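Local coordinates for TraI domain-containing protein (Salmonella typhi, PDB 2IPQ) that is of unknown function, though this C-terminal domain belongs to the putative conjugal transfer nickase/helicase TraI family and may serve in DNA transfer, at residues 30-35 with 41-46; 71-76 with 109-114; 95-98 with 103-106; 13-18 with 22-27; 8-13 with 49-54. All coordinates share one frame; numbering follows the deposited sequence.

Contact 1: residues 30-35 with 41-46; sequences DACVHL and FISVPG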
# COMPACT_ATOMS: atom_id res chain seq x y z
N ASP A 30 -5.97 9.30 7.04
CA ASP A 30 -5.01 10.05 6.23
C ASP A 30 -3.89 9.13 5.70
O ASP A 30 -2.99 9.58 4.99
CB ASP A 30 -4.42 11.21 7.04
CG ASP A 30 -5.44 12.35 7.27
OD1 ASP A 30 -5.91 12.94 6.27
OD2 ASP A 30 -5.78 12.66 8.44
N ALA A 31 -3.95 7.84 6.02
CA ALA A 31 -2.85 6.93 5.69
C ALA A 31 -2.95 6.49 4.22
O ALA A 31 -4.03 6.48 3.63
CB ALA A 31 -2.89 5.73 6.62
N CYS A 32 -1.82 6.12 3.63
CA CYS A 32 -1.81 5.53 2.30
C CYS A 32 -1.90 4.00 2.34
O CYS A 32 -2.15 3.36 1.31
CB CYS A 32 -0.58 5.97 1.51
SG CYS A 32 -0.66 7.71 1.06
N VAL A 33 -1.67 3.44 3.52
CA VAL A 33 -1.66 2.00 3.70
C VAL A 33 -2.83 1.61 4.58
O VAL A 33 -3.06 2.21 5.64
CB VAL A 33 -0.30 1.49 4.30
CG1 VAL A 33 -0.27 -0.07 4.32
CG2 VAL A 33 0.91 2.01 3.45
N HIS A 34 -3.57 0.59 4.12
CA HIS A 34 -4.72 0.08 4.84
C HIS A 34 -4.79 -1.43 4.78
O HIS A 34 -4.69 -2.04 3.71
CB HIS A 34 -5.98 0.69 4.25
CG HIS A 34 -6.14 2.13 4.58
ND1 HIS A 34 -6.88 2.56 5.68
CD2 HIS A 34 -5.65 3.25 3.99
CE1 HIS A 34 -6.83 3.88 5.74
NE2 HIS A 34 -6.09 4.32 4.73
N LEU A 35 -4.96 -2.06 5.93
CA LEU A 35 -5.16 -3.51 5.99
C LEU A 35 -6.62 -3.86 5.71
O LEU A 35 -7.53 -3.19 6.21
CB LEU A 35 -4.79 -4.02 7.38
CG LEU A 35 -3.29 -4.32 7.49
CD1 LEU A 35 -2.51 -3.03 7.69
CD2 LEU A 35 -2.98 -5.35 8.58
N PHE A 41 -3.56 -2.89 1.40
CA PHE A 41 -3.80 -2.00 0.28
C PHE A 41 -2.84 -0.82 0.34
O PHE A 41 -2.77 -0.11 1.33
CB PHE A 41 -5.24 -1.49 0.31
CG PHE A 41 -5.56 -0.45 -0.72
CD1 PHE A 41 -5.92 -0.81 -2.01
CD2 PHE A 41 -5.52 0.91 -0.40
CE1 PHE A 41 -6.22 0.15 -2.98
CE2 PHE A 41 -5.82 1.89 -1.36
CZ PHE A 41 -6.17 1.51 -2.65
N ILE A 42 -2.10 -0.58 -0.74
CA ILE A 42 -1.26 0.60 -0.78
C ILE A 42 -1.71 1.51 -1.92
O ILE A 42 -1.75 1.13 -3.12
CB ILE A 42 0.25 0.24 -0.85
CG1 ILE A 42 0.56 -0.35 -2.22
CG2 ILE A 42 0.65 -0.81 0.25
CD1 ILE A 42 2.02 -0.87 -2.39
N SER A 43 -2.04 2.73 -1.57
CA SER A 43 -2.62 3.56 -2.58
C SER A 43 -1.54 4.22 -3.42
O SER A 43 -0.46 4.51 -2.93
CB SER A 43 -3.61 4.56 -1.97
OG SER A 43 -2.89 5.61 -1.43
N VAL A 44 -1.83 4.42 -4.69
CA VAL A 44 -0.91 5.07 -5.63
C VAL A 44 -1.60 6.27 -6.26
O VAL A 44 -2.78 6.23 -6.58
CB VAL A 44 -0.37 4.13 -6.77
CG1 VAL A 44 -0.21 2.67 -6.31
CG2 VAL A 44 -1.21 4.19 -7.94
N PRO A 45 -0.84 7.37 -6.44
CA PRO A 45 0.59 7.50 -6.23
C PRO A 45 1.04 7.73 -4.76
O PRO A 45 2.23 7.78 -4.51
CB PRO A 45 0.93 8.73 -7.07
CG PRO A 45 -0.28 9.60 -6.84
CD PRO A 45 -1.44 8.63 -6.91
N GLY A 46 0.11 7.87 -3.81
CA GLY A 46 0.45 8.25 -2.43
C GLY A 46 1.62 7.48 -1.81
O GLY A 46 2.49 8.08 -1.18

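Contact 2: residues 71-76 with 109-114; sequences QVQAAF and TGYLIK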
# COMPACT_ATOMS: atom_id res chain seq x y z
N GLN A 71 9.67 5.69 -12.12
CA GLN A 71 10.83 4.79 -11.88
C GLN A 71 10.59 3.79 -10.75
O GLN A 71 10.66 2.59 -10.95
CB GLN A 71 12.07 5.61 -11.53
CG GLN A 71 13.22 5.50 -12.52
CD GLN A 71 13.26 6.69 -13.47
OE1 GLN A 71 14.32 7.08 -13.96
NE2 GLN A 71 12.09 7.29 -13.73
N VAL A 72 10.32 4.31 -9.56
CA VAL A 72 10.05 3.46 -8.40
C VAL A 72 8.90 2.48 -8.63
O VAL A 72 9.04 1.30 -8.32
CB VAL A 72 9.74 4.30 -7.14
CG1 VAL A 72 9.73 3.39 -5.93
CG2 VAL A 72 10.79 5.36 -6.96
N GLN A 73 7.78 2.96 -9.15
CA GLN A 73 6.65 2.09 -9.49
C GLN A 73 7.00 0.97 -10.47
O GLN A 73 6.68 -0.20 -10.22
CB GLN A 73 5.48 2.90 -10.02
CG GLN A 73 4.35 2.05 -10.57
CD GLN A 73 3.05 2.83 -10.63
OE1 GLN A 73 3.07 4.06 -10.70
NE2 GLN A 73 1.92 2.14 -10.59
N ALA A 74 7.64 1.31 -11.58
CA ALA A 74 8.15 0.31 -12.49
C ALA A 74 9.09 -0.68 -11.77
O ALA A 74 9.02 -1.91 -11.97
CB ALA A 74 8.86 0.96 -13.71
N ALA A 75 9.99 -0.15 -10.95
CA ALA A 75 10.95 -1.02 -10.29
C ALA A 75 10.17 -1.90 -9.30
O ALA A 75 10.40 -3.11 -9.21
CB ALA A 75 12.03 -0.22 -9.59
N PHE A 76 9.24 -1.32 -8.58
CA PHE A 76 8.43 -2.12 -7.66
C PHE A 76 7.68 -3.25 -8.37
O PHE A 76 7.69 -4.38 -7.90
CB PHE A 76 7.42 -1.26 -6.93
CG PHE A 76 6.44 -2.06 -6.12
CD1 PHE A 76 6.88 -2.87 -5.07
CD2 PHE A 76 5.07 -2.00 -6.40
CE1 PHE A 76 5.97 -3.62 -4.32
CE2 PHE A 76 4.15 -2.75 -5.66
CZ PHE A 76 4.60 -3.55 -4.62
N THR A 109 -7.10 4.26 -5.83
CA THR A 109 -6.68 3.00 -6.46
C THR A 109 -5.27 2.64 -6.00
O THR A 109 -4.53 3.51 -5.55
CB THR A 109 -6.83 3.00 -8.04
OG1 THR A 109 -5.57 2.87 -8.68
CG2 THR A 109 -7.52 4.23 -8.55
N GLY A 110 -4.93 1.36 -6.08
CA GLY A 110 -3.61 0.93 -5.70
C GLY A 110 -3.51 -0.57 -5.67
O GLY A 110 -4.36 -1.27 -6.18
N TYR A 111 -2.47 -1.06 -5.02
CA TYR A 111 -2.08 -2.45 -5.08
C TYR A 111 -2.65 -3.15 -3.88
O TYR A 111 -2.82 -2.54 -2.82
CB TYR A 111 -0.56 -2.52 -5.02
CG TYR A 111 0.13 -1.99 -6.26
CD1 TYR A 111 0.81 -0.75 -6.25
CD2 TYR A 111 0.12 -2.71 -7.45
CE1 TYR A 111 1.46 -0.25 -7.42
CE2 TYR A 111 0.76 -2.24 -8.61
CZ TYR A 111 1.42 -1.01 -8.59
OH TYR A 111 2.04 -0.57 -9.75
N LEU A 112 -2.93 -4.43 -4.03
CA LEU A 112 -3.11 -5.33 -2.89
C LEU A 112 -1.90 -6.23 -2.69
O LEU A 112 -1.41 -6.84 -3.63
CB LEU A 112 -4.35 -6.21 -3.11
CG LEU A 112 -5.70 -5.48 -3.02
CD1 LEU A 112 -6.76 -6.52 -3.17
CD2 LEU A 112 -5.84 -4.82 -1.71
N ILE A 113 -1.42 -6.33 -1.46
CA ILE A 113 -0.30 -7.22 -1.19
C ILE A 113 -0.67 -8.16 -0.06
O ILE A 113 -1.11 -7.72 1.00
CB ILE A 113 0.90 -6.37 -0.73
CG1 ILE A 113 1.32 -5.43 -1.87
CG2 ILE A 113 2.05 -7.26 -0.20
CD1 ILE A 113 2.02 -4.19 -1.38
N LYS A 114 -0.48 -9.46 -0.28
CA LYS A 114 -0.79 -10.48 0.71
C LYS A 114 -0.13 -10.13 2.02
O LYS A 114 1.06 -9.82 2.02
CB LYS A 114 -0.24 -11.83 0.27
CG LYS A 114 -1.10 -12.58 -0.69
CD LYS A 114 -0.53 -14.00 -0.93
CE LYS A 114 -0.53 -14.83 0.35
NZ LYS A 114 -0.35 -16.29 0.10

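Contact 3: residues 95-98 with 103-106; sequences LYEE and GRYK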
# COMPACT_ATOMS: atom_id res chain seq x y z
N LEU A 95 -12.18 5.56 0.42
CA LEU A 95 -11.70 5.89 1.77
C LEU A 95 -12.62 6.85 2.46
O LEU A 95 -12.74 7.99 2.03
CB LEU A 95 -10.28 6.45 1.71
CG LEU A 95 -9.68 6.96 3.02
CD1 LEU A 95 -9.25 5.78 3.89
CD2 LEU A 95 -8.52 7.88 2.72
N TYR A 96 -13.27 6.40 3.53
CA TYR A 96 -14.20 7.25 4.30
C TYR A 96 -13.50 8.00 5.42
O TYR A 96 -12.48 7.55 5.90
CB TYR A 96 -15.33 6.42 4.89
CG TYR A 96 -16.23 5.84 3.85
CD1 TYR A 96 -15.92 4.63 3.23
CD2 TYR A 96 -17.40 6.49 3.47
CE1 TYR A 96 -16.75 4.09 2.26
CE2 TYR A 96 -18.23 5.95 2.49
CZ TYR A 96 -17.89 4.75 1.89
OH TYR A 96 -18.70 4.19 0.93
N GLU A 97 -14.06 9.14 5.84
CA GLU A 97 -13.62 9.86 7.05
C GLU A 97 -14.17 9.28 8.36
O GLU A 97 -13.59 9.51 9.43
CB GLU A 97 -14.06 11.32 6.96
CG GLU A 97 -15.50 11.46 6.51
CD GLU A 97 -16.13 12.84 6.75
OE1 GLU A 97 -15.39 13.85 6.92
OE2 GLU A 97 -17.39 12.89 6.76
N GLU A 98 -15.30 8.58 8.28
CA GLU A 98 -16.02 8.08 9.48
C GLU A 98 -15.86 6.56 9.50
O GLU A 98 -15.89 5.93 8.45
CB GLU A 98 -17.51 8.46 9.43
CG GLU A 98 -17.76 9.93 9.08
CD GLU A 98 -19.26 10.33 9.07
OE1 GLU A 98 -20.11 9.78 9.83
OE2 GLU A 98 -19.59 11.25 8.28
N GLY A 103 -20.32 8.81 5.16
CA GLY A 103 -19.96 10.21 5.04
C GLY A 103 -19.03 10.47 3.87
O GLY A 103 -18.99 9.69 2.92
N ARG A 104 -18.29 11.58 3.95
CA ARG A 104 -17.41 11.97 2.86
C ARG A 104 -16.41 10.85 2.64
O ARG A 104 -15.96 10.21 3.58
CB ARG A 104 -16.66 13.27 3.16
CG ARG A 104 -17.56 14.49 3.26
CD ARG A 104 -16.74 15.73 3.62
NE ARG A 104 -15.34 15.57 3.22
CZ ARG A 104 -14.51 16.58 2.96
NH1 ARG A 104 -14.93 17.84 3.06
NH2 ARG A 104 -13.25 16.32 2.60
N TYR A 105 -16.06 10.64 1.38
CA TYR A 105 -15.11 9.65 1.04
C TYR A 105 -14.23 10.20 -0.08
O TYR A 105 -14.54 11.22 -0.71
CB TYR A 105 -15.83 8.38 0.59
CG TYR A 105 -16.76 8.63 -0.58
CD1 TYR A 105 -16.27 8.65 -1.89
CD2 TYR A 105 -18.11 8.85 -0.37
CE1 TYR A 105 -17.13 8.89 -2.97
CE2 TYR A 105 -18.97 9.08 -1.43
CZ TYR A 105 -18.48 9.10 -2.72
OH TYR A 105 -19.35 9.34 -3.75
N LYS A 106 -13.13 9.49 -0.30
CA LYS A 106 -12.28 9.74 -1.43
C LYS A 106 -12.06 8.40 -2.09
O LYS A 106 -11.90 7.36 -1.44
CB LYS A 106 -10.99 10.42 -0.99
CG LYS A 106 -9.77 10.01 -1.74
CD LYS A 106 -8.76 11.16 -1.88
CE LYS A 106 -8.11 11.53 -0.55
NZ LYS A 106 -9.11 12.15 0.35

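Contact 4: residues 13-18 with 22-27; sequences SWLRDG and GDIPVN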
# COMPACT_ATOMS: atom_id res chain seq x y z
N SER A 13 12.02 -2.85 0.64
CA SER A 13 12.66 -2.87 1.94
C SER A 13 12.12 -1.77 2.87
O SER A 13 11.87 -2.00 4.05
CB SER A 13 14.18 -2.72 1.76
OG SER A 13 14.79 -2.53 3.02
N TRP A 14 11.95 -0.56 2.33
CA TRP A 14 11.39 0.56 3.10
C TRP A 14 9.94 0.31 3.52
O TRP A 14 9.55 0.57 4.67
CB TRP A 14 11.51 1.86 2.28
CG TRP A 14 10.64 3.03 2.77
CD1 TRP A 14 10.99 3.99 3.68
CD2 TRP A 14 9.30 3.32 2.37
NE1 TRP A 14 9.94 4.86 3.87
CE2 TRP A 14 8.89 4.48 3.07
CE3 TRP A 14 8.40 2.72 1.47
CZ2 TRP A 14 7.62 5.04 2.91
CZ3 TRP A 14 7.14 3.28 1.32
CH2 TRP A 14 6.76 4.44 2.04
N LEU A 15 9.12 -0.16 2.59
CA LEU A 15 7.69 -0.39 2.84
C LEU A 15 7.52 -1.53 3.85
O LEU A 15 6.77 -1.44 4.83
CB LEU A 15 6.99 -0.83 1.54
CG LEU A 15 5.46 -0.86 1.38
CD1 LEU A 15 4.92 -2.24 1.41
CD2 LEU A 15 4.69 0.08 2.32
N ARG A 16 8.21 -2.62 3.59
CA ARG A 16 8.03 -3.83 4.36
C ARG A 16 8.56 -3.66 5.80
O ARG A 16 7.86 -3.97 6.78
CB ARG A 16 8.71 -4.98 3.66
CG ARG A 16 8.31 -6.33 4.14
CD ARG A 16 9.51 -7.02 4.71
NE ARG A 16 10.47 -7.49 3.71
CZ ARG A 16 11.76 -7.16 3.70
NH1 ARG A 16 12.59 -7.64 2.75
NH2 ARG A 16 12.24 -6.35 4.62
N ASP A 17 9.78 -3.17 5.93
CA ASP A 17 10.36 -2.97 7.25
C ASP A 17 9.70 -1.79 7.97
O ASP A 17 9.69 -1.73 9.18
CB ASP A 17 11.89 -2.82 7.16
CG ASP A 17 12.58 -4.10 6.62
OD1 ASP A 17 11.91 -5.14 6.44
OD2 ASP A 17 13.82 -4.09 6.39
N GLY A 18 9.15 -0.85 7.21
CA GLY A 18 8.43 0.26 7.82
C GLY A 18 7.09 -0.14 8.42
O GLY A 18 6.71 0.35 9.48
N GLY A 22 6.11 -0.58 12.53
CA GLY A 22 5.08 0.42 12.84
C GLY A 22 5.57 1.83 12.58
O GLY A 22 5.26 2.74 13.31
N ASP A 23 6.35 2.00 11.52
CA ASP A 23 7.02 3.26 11.21
C ASP A 23 6.31 4.03 10.08
O ASP A 23 6.55 5.22 9.88
CB ASP A 23 8.46 2.96 10.78
CG ASP A 23 9.44 4.05 11.17
OD1 ASP A 23 9.30 4.65 12.27
OD2 ASP A 23 10.37 4.29 10.35
N ILE A 24 5.45 3.35 9.33
CA ILE A 24 4.65 3.97 8.26
C ILE A 24 3.19 3.95 8.74
O ILE A 24 2.70 2.89 9.11
CB ILE A 24 4.81 3.14 6.94
CG1 ILE A 24 6.21 3.31 6.35
CG2 ILE A 24 3.77 3.50 5.88
CD1 ILE A 24 6.60 2.12 5.44
N PRO A 25 2.50 5.11 8.76
CA PRO A 25 1.08 5.16 9.17
C PRO A 25 0.13 4.24 8.38
O PRO A 25 0.21 4.15 7.16
CB PRO A 25 0.70 6.62 8.97
CG PRO A 25 2.04 7.36 9.17
CD PRO A 25 3.01 6.46 8.43
N VAL A 26 -0.78 3.59 9.08
CA VAL A 26 -1.60 2.55 8.46
C VAL A 26 -2.99 2.77 9.11
O VAL A 26 -3.05 3.12 10.28
CB VAL A 26 -0.93 1.15 8.77
CG1 VAL A 26 -0.99 0.82 10.27
CG2 VAL A 26 -1.48 0.06 7.93
N ASN A 27 -4.09 2.60 8.37
CA ASN A 27 -5.41 2.39 8.97
C ASN A 27 -6.00 3.64 9.56
O ASN A 27 -6.78 3.60 10.53
CB ASN A 27 -5.34 1.30 10.04
CG ASN A 27 -5.22 -0.07 9.45
OD1 ASN A 27 -5.27 -0.24 8.22
ND2 ASN A 27 -5.04 -1.07 10.31

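Contact 5: residues 8-13 with 49-54; sequences GDLFWS and FLFLKS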
# COMPACT_ATOMS: atom_id res chain seq x y z
N GLY A 8 13.89 -0.92 -6.76
CA GLY A 8 12.90 -1.89 -6.34
C GLY A 8 13.11 -2.39 -4.91
O GLY A 8 12.21 -2.24 -4.07
N ASP A 9 14.30 -2.98 -4.67
CA ASP A 9 14.67 -3.50 -3.35
C ASP A 9 14.63 -2.43 -2.24
O ASP A 9 14.23 -2.71 -1.11
CB ASP A 9 16.04 -4.18 -3.38
CG ASP A 9 16.00 -5.57 -4.05
OD1 ASP A 9 14.95 -6.25 -3.96
OD2 ASP A 9 17.02 -5.99 -4.67
N LEU A 10 15.04 -1.21 -2.56
CA LEU A 10 14.99 -0.09 -1.63
C LEU A 10 13.55 0.21 -1.26
O LEU A 10 13.21 0.33 -0.08
CB LEU A 10 15.59 1.15 -2.28
CG LEU A 10 16.50 2.04 -1.44
CD1 LEU A 10 16.69 3.36 -2.16
CD2 LEU A 10 15.97 2.25 -0.03
N PHE A 11 12.70 0.34 -2.27
CA PHE A 11 11.34 0.71 -2.00
C PHE A 11 10.63 -0.39 -1.20
O PHE A 11 9.88 -0.12 -0.26
CB PHE A 11 10.55 0.98 -3.27
CG PHE A 11 9.06 0.96 -3.05
CD1 PHE A 11 8.34 -0.22 -3.17
CD2 PHE A 11 8.40 2.10 -2.68
CE1 PHE A 11 6.96 -0.23 -2.94
CE2 PHE A 11 7.02 2.10 -2.44
CZ PHE A 11 6.30 0.92 -2.58
N TRP A 12 10.87 -1.65 -1.57
CA TRP A 12 10.16 -2.75 -0.94
C TRP A 12 10.70 -2.97 0.50
O TRP A 12 9.94 -3.23 1.45
CB TRP A 12 10.35 -4.01 -1.78
CG TRP A 12 9.92 -5.26 -1.10
CD1 TRP A 12 10.72 -6.26 -0.65
CD2 TRP A 12 8.57 -5.64 -0.79
NE1 TRP A 12 9.96 -7.24 -0.07
CE2 TRP A 12 8.63 -6.88 -0.14
CE3 TRP A 12 7.32 -5.04 -0.98
CZ2 TRP A 12 7.49 -7.55 0.31
CZ3 TRP A 12 6.18 -5.70 -0.54
CH2 TRP A 12 6.28 -6.94 0.10
N SER A 13 12.02 -2.85 0.64
CA SER A 13 12.66 -2.87 1.94
C SER A 13 12.12 -1.77 2.87
O SER A 13 11.87 -2.00 4.05
CB SER A 13 14.18 -2.72 1.76
OG SER A 13 14.79 -2.53 3.02
N PHE A 49 4.98 8.61 -3.39
CA PHE A 49 5.31 9.96 -2.95
C PHE A 49 5.83 9.97 -1.51
O PHE A 49 6.73 10.73 -1.18
CB PHE A 49 4.07 10.86 -3.04
CG PHE A 49 3.74 11.29 -4.43
CD1 PHE A 49 4.74 11.44 -5.38
CD2 PHE A 49 2.43 11.56 -4.78
CE1 PHE A 49 4.44 11.84 -6.67
CE2 PHE A 49 2.12 11.97 -6.09
CZ PHE A 49 3.13 12.10 -7.02
N LEU A 50 5.25 9.11 -0.67
CA LEU A 50 5.71 8.98 0.71
C LEU A 50 7.13 8.39 0.81
O LEU A 50 7.92 8.86 1.60
CB LEU A 50 4.70 8.16 1.52
CG LEU A 50 4.98 7.99 3.01
CD1 LEU A 50 5.11 9.34 3.81
CD2 LEU A 50 3.97 7.02 3.68
N PHE A 51 7.42 7.36 0.02
CA PHE A 51 8.80 6.84 -0.17
C PHE A 51 9.73 7.96 -0.55
O PHE A 51 10.74 8.20 0.11
CB PHE A 51 8.84 5.76 -1.28
CG PHE A 51 10.24 5.32 -1.66
CD1 PHE A 51 10.95 4.42 -0.86
CD2 PHE A 51 10.85 5.80 -2.81
CE1 PHE A 51 12.24 4.01 -1.20
CE2 PHE A 51 12.16 5.40 -3.17
CZ PHE A 51 12.84 4.50 -2.37
N LEU A 52 9.39 8.63 -1.65
CA LEU A 52 10.18 9.69 -2.21
C LEU A 52 10.52 10.75 -1.15
O LEU A 52 11.57 11.35 -1.17
CB LEU A 52 9.44 10.31 -3.39
CG LEU A 52 9.85 9.94 -4.82
CD1 LEU A 52 10.90 8.83 -4.91
CD2 LEU A 52 8.65 9.67 -5.74
N LYS A 53 9.59 10.97 -0.23
CA LYS A 53 9.71 12.04 0.73
C LYS A 53 10.80 11.71 1.76
O LYS A 53 11.41 12.60 2.33
CB LYS A 53 8.35 12.31 1.40
CG LYS A 53 8.38 13.16 2.67
CD LYS A 53 7.01 13.82 2.93
CE LYS A 53 5.87 12.80 3.03
NZ LYS A 53 5.34 12.61 4.42
N SER A 54 11.04 10.41 1.97
CA SER A 54 12.11 10.01 2.89
C SER A 54 13.41 9.67 2.19
O SER A 54 14.44 9.57 2.84
CB SER A 54 11.67 8.84 3.78
OG SER A 54 11.52 7.65 3.03

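Contact 1: residues 30-35 with 41-46
Cys32, Val33 and His34 run against Ser43, Ile42 and Phe41 as the two arms of an antiparallel beta hairpin, their short axes 4.9 Å apart and at 160° to each other. Three backbone hydrogen bonds fix the register. His34 and Phe41 are a hydrogen-bonded pair, with His34 N to Phe41 O at 3.0 Å and Phe41 N to His34 O at 2.7 Å. Val33 and Ile42 form the adjoining non-hydrogen-bonded pair, and Ser43 N to Cys32 O at 3.0 Å carries the ladder one step further.

Val33 and Ile42 share one face of the sheet, where Val33 CG1, anti to its amide nitrogen (chi1 -173°), lies 4.2 Å from Ile42 CG2. His34 and Phe41 occupy the reverse face. The imidazole is held at both nitrogens: NE2 reaches back to Ala31 O at 3.2 Å in a bent bond from above the carbonyl plane, while ND1 pairs with Ser128 OG, which should fix the ring's rotation. In one of its two conformers Cys32 SG lies 3.7 Å from Gly46 CA, a contact left doubtful by the second conformer.

Strand 33-36 is outermost in the sheet, while strand 39-43 pairs on its other edge with strand 105-114, Ile42 bonding through its backbone to Tyr111. His34 and Phe41 both touch Leu131 of strand 131-133, and Gly46 opens helix 46-54.

Contact 2: residues 71-76 with 109-114
Phe76 drives the edge of its ring into the face of Tyr111, joining helix 68-77 to the sheet across a gap of 12.5 Å between the segment axes. At that separation the backbones do not meet, and long side chains do all the bridging. The tight part is aromatic: ring centroids are 5.3 Å apart with planes at 75°, a T-shaped pair, and Phe76 CE2 stands over the centre of the Tyr111 ring, 3.9 Å from Tyr111 CD1. Two residues on along the strand, Ile113 CD1 comes to 4.2 Å from Phe76 CZ. All three residues are buried, and Phe76 also meets Phe11 edge-to-face, which extends the aromatic cluster into helix 4-20.

The looser side is polar and partly exposed. Gln73, with CG anti to its backbone N (chi1 172°) and the chain extended beyond, reaches the end of the tyrosine, where its NE2 donates to Tyr111 OH at 2.8 Å, the hydroxyl lying close to the amide plane. That oxygen is also hydrogen-bonded to Glu77 OE2, and Gln73 OE1 to Lys69 NZ, so the phenol oxygen has two polar partners, and the lysine steadies the amide.

A helix laid on an antiparallel sheet through such a core is consistent with a winged-helix arrangement, in keeping with the helix-turn-helix clan of this family. In that reading helix 68-77 takes the place of the third helix.

Contact 3: residues 95-98 with 103-106
Glu97 and Arg104 meet near the turn of the hairpin formed by strands 91-96 and 105-114, and the glutamate can be followed atom by atom. Its CB lies 4.0 Å from Arg104 O. CG, placed between the backbone N and carbonyl carbon (chi1 46°), closes to 3.2 Å from the same oxygen, and CD lies 3.7 Å from Arg104 CB. At the tip, OE2 accepts from Arg104 N at 3.2 Å, the donor standing 52° out of the carboxylate plane, whereas OE1 is 4.1 Å from Arg104 NE with no N-H aimed at it.

The backbone supplies the firmer grip. Glu97 N donates to Arg104 O at 3.1 Å, and Leu95 and Lys106 bond in both directions, the shorter being Leu95 N to Lys106 O at 2.6 Å. Beside them Tyr105 CB sits over the face of Tyr96, 4.0 Å from that ring's centroid, a CH-pi contact between side chains that point the same way.

Glu97 is thus tied to Arg104 by its own N-H and, through OE2, by the N-H of Arg104; the opposite charges attract only at longer range. Its OE2 is near Glu98 OE2, and neighbouring carboxylates would probably raise each other's proton affinity.

Contact 4: residues 13-18 with 22-27
Gly18 O receives two backbone donors from the loop that follows helix 4-20, Asp23 N and Ile24 N, and these are the hydrogen bonds of the contact. Asp23 N is the closer, at 2.6 Å from Gly18 O, with a nearly straight N-H...O angle of 161°. The bond from Ile24 N to Gly18 O is longer, 3.3 Å, and more bent, its donor standing well above the carbonyl plane. Gly22 has a positive phi of 61°, a value natural to glycine, and is the C-prime residue of a Schellman motif. Asp23 N to Gly18 O is the 6→1 bond of the pair that defines that motif and ends the helix.

Apolar contact centres on Ile24, which has the largest surface covered here. Its CG1 is anti to the carbonyl carbon (chi1 -71°), with the chain extended beyond it, which carries CD1 in against the helix. This methyl makes a CH-pi contact with Trp14, 4.0 Å from the centroid of the six-membered ring and almost on its normal. It lies 4.2 Å from Leu15 CD2, and it presses against backbone as well, 3.5 Å from Gly18 CA and 3.4 Å from Trp14 O. Gly18, lacking a side chain, is what lets the isoleucine come so near. Asp23 adds a smaller touch, with CB 3.4 Å from Gly18 O.

Beyond the two segments, Trp14 packs on Val47, Leu50 and Ser54 of helix 46-54, and Ile24 touches Val33 of strand 33-36. Asn27, which ends segment 22-27, bonds to the backbone of Val33 and Leu35, bringing the chain onto the sheet edge.

Contact 5: residues 8-13 with 49-54
Phe51 gives up the most surface here and is received by Phe11 and Leu10, neighbours on helix 4-20. The Phe51 side chain, with CG anti to the backbone N (chi1 172°), leaves helix 46-54 toward the other helix, whose Phe11 CA lies only 6.9 Å from Phe51 CA.

Phe11 meets it in two ways. First, the rings form an offset edge-to-face pair, with centroids 5.6 Å apart and planes at 66°. The leading edge atom is Phe11 CD2, 3.8 Å from Phe51 CG, and Phe51 CB in turn lies in the plane of the Phe11 ring at its edge. Second, Phe11 CB stands over the face of Phe51, 4.2 Å from the centroid, a CH-pi contact displaced toward the rim. The ring also reaches the helix backbone itself, with Phe51 CE1 3.5 Å from Phe11 CA.

Leu10 covers the far end: its CD1 lies 4.0 Å from Phe51 CZ, the two side chains at about a right angle. The interface is wholly apolar in its side chains.

Around this centre, Phe51 stacks on His55 and meets Trp14 edge-to-face, while Phe11 packs on Val72 of helix 68-77. Three helices closing over shared aromatic residues make a cluster consistent with the helical core of a helix-turn-helix domain, here with helices 4-20 and 46-54 joined through the edge-to-face pair of Phe11 and Phe51.

How the contacts relate
Along the chain contact 4 closes first, then contact 1, both nested within the loop closed by contact 5; contact 2 follows and encloses contact 3. Contacts 4 and 5 share helix 4-20, with centres 10 Å apart. Contacts 1, 2 and 3 all reach the five-stranded antiparallel sheet: Val44 N bonds to Thr109 O between contacts 1 and 2, and Phe76 touches Trp12 between contacts 2 and 5. One continuous body thus joins helices to sheet. Contact 3 projects from it, about 27 Å from contact 5 centre to centre, as the wing would in a winged-helix domain. Helices, sheet and projecting hairpin together suit a nucleic-acid-binding role, which remains an inference.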